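Local coordinates for protein cleavage stimulation factor 77 (Encephalitozoon cuniculi, PDB 2UY1) that probably binds mRNA and is thought to act as a helical-repeat subunit of the factor that stimulates cleavage of pre-mRNA 3' ends, at residues F217-S220 and E221-I224. Numbering follows the deposited sequence.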
# COMPACT_ATOMS: atom_id res chain seq x y z
N PHE B 217 19.78 -18.66 -19.20
CA PHE B 217 18.42 -19.18 -18.94
C PHE B 217 17.56 -19.18 -20.23
O PHE B 217 16.80 -20.12 -20.43
CB PHE B 217 17.72 -18.39 -17.80
CG PHE B 217 16.20 -18.66 -17.69
CD1 PHE B 217 15.72 -19.62 -16.82
CD2 PHE B 217 15.26 -17.94 -18.50
CE1 PHE B 217 14.31 -19.85 -16.69
CE2 PHE B 217 13.88 -18.18 -18.43
CZ PHE B 217 13.39 -19.16 -17.54
N PHE B 218 17.66 -18.13 -21.07
CA PHE B 218 16.88 -18.08 -22.34
C PHE B 218 17.16 -19.30 -23.24
O PHE B 218 16.23 -19.99 -23.69
CB PHE B 218 17.23 -16.86 -23.21
CG PHE B 218 16.91 -15.51 -22.62
CD1 PHE B 218 15.98 -15.32 -21.59
CD2 PHE B 218 17.51 -14.39 -23.19
CE1 PHE B 218 15.70 -14.03 -21.07
CE2 PHE B 218 17.22 -13.12 -22.69
CZ PHE B 218 16.33 -12.94 -21.63
N TYR B 219 18.44 -19.55 -23.49
CA TYR B 219 18.89 -20.71 -24.29
C TYR B 219 18.58 -22.03 -23.63
O TYR B 219 18.12 -22.97 -24.29
CB TYR B 219 20.40 -20.60 -24.58
CG TYR B 219 20.90 -21.45 -25.76
CD1 TYR B 219 20.04 -21.85 -26.77
CD2 TYR B 219 22.25 -21.74 -25.91
CE1 TYR B 219 20.48 -22.55 -27.87
CE2 TYR B 219 22.72 -22.50 -26.98
CZ TYR B 219 21.85 -22.89 -27.96
OH TYR B 219 22.31 -23.64 -29.03
N SER B 220 18.86 -22.15 -22.34
CA SER B 220 18.52 -23.37 -21.62
C SER B 220 17.04 -23.75 -21.85
O SER B 220 16.71 -24.91 -22.16
CB SER B 220 18.81 -23.18 -20.12
OG SER B 220 18.32 -24.29 -19.35
N GLU B 221 16.17 -22.74 -21.70
CA GLU B 221 14.72 -22.92 -21.84
C GLU B 221 14.37 -23.29 -23.26
O GLU B 221 13.64 -24.23 -23.46
CB GLU B 221 13.93 -21.70 -21.40
CG GLU B 221 13.78 -21.54 -19.87
CD GLU B 221 13.07 -22.68 -19.15
OE1 GLU B 221 11.82 -22.82 -19.28
OE2 GLU B 221 13.74 -23.42 -18.40
N TYR B 222 14.95 -22.60 -24.23
CA TYR B 222 14.77 -22.96 -25.63
C TYR B 222 15.17 -24.42 -25.87
O TYR B 222 14.43 -25.18 -26.49
CB TYR B 222 15.56 -22.04 -26.54
CG TYR B 222 15.58 -22.57 -27.95
CD1 TYR B 222 14.43 -22.50 -28.74
CD2 TYR B 222 16.72 -23.17 -28.48
CE1 TYR B 222 14.42 -23.01 -30.06
CE2 TYR B 222 16.72 -23.67 -29.78
CZ TYR B 222 15.57 -23.59 -30.56
OH TYR B 222 15.56 -24.10 -31.85
N LEU B 223 16.34 -24.79 -25.35
CA LEU B 223 16.90 -26.12 -25.58
C LEU B 223 16.04 -27.19 -24.95
O LEU B 223 15.90 -28.26 -25.53
CB LEU B 223 18.30 -26.21 -24.99
CG LEU B 223 19.38 -25.65 -25.92
CD1 LEU B 223 20.70 -25.69 -25.16
CD2 LEU B 223 19.49 -26.38 -27.29
N ILE B 224 15.46 -26.89 -23.78
CA ILE B 224 14.59 -27.82 -23.04
C ILE B 224 13.32 -28.07 -23.87
O ILE B 224 12.81 -29.17 -23.93
CB ILE B 224 14.26 -27.29 -21.61
CG1 ILE B 224 15.50 -27.35 -20.69
CG2 ILE B 224 13.07 -28.02 -20.97
CD1 ILE B 224 15.22 -26.98 -19.19
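Phe217 to Ser220 and Glu221 to Ile224 are successive turns of helix 213-225, joined by four i to i+4 backbone hydrogen bonds. Glu221 N donates to Phe217 O at 3.0 Å, and the series closes with Ile224 N to Ser220 O at 2.8 Å. Two side-chain pairs repeat this spacing. Glu221 lays its aliphatic part on the Phe217 ring: CG stands 3.6 Å from the ring centroid, 22° off the normal, a CH-pi contact displaced toward CZ. The glutamate chain bends at chi2, bringing CD back beside the ring, and the carboxylate lies nearly parallel to it, the planes 8° apart. Glu221 OE2 is hydrogen-bonded to Tyr251 OH, which is also hydrogen-bonded to Ser220 OG, while Glu221 OE1 forms a salt bridge with a basic side chain of another protein chain.

The helix belongs to the all-helical Suf repeat array, of the TPR clan, and packs against helices 193-208 and 229-242. Tyr219 touches both. With CG anti to the backbone N, its ring lies where Leu223, one turn on, can cover a face: Leu223 CD1 makes a CH-pi contact 4.0 Å from the Tyr219 ring centroid, only 4° off the normal. Tyr222 instead reaches the edge of this ring, its CD2 lying 3.9 Å from Tyr219 CE1. Both tyrosine rings meet His202, stacked in the case of Tyr222; Tyr219 OH is hydrogen-bonded to His199 ND1.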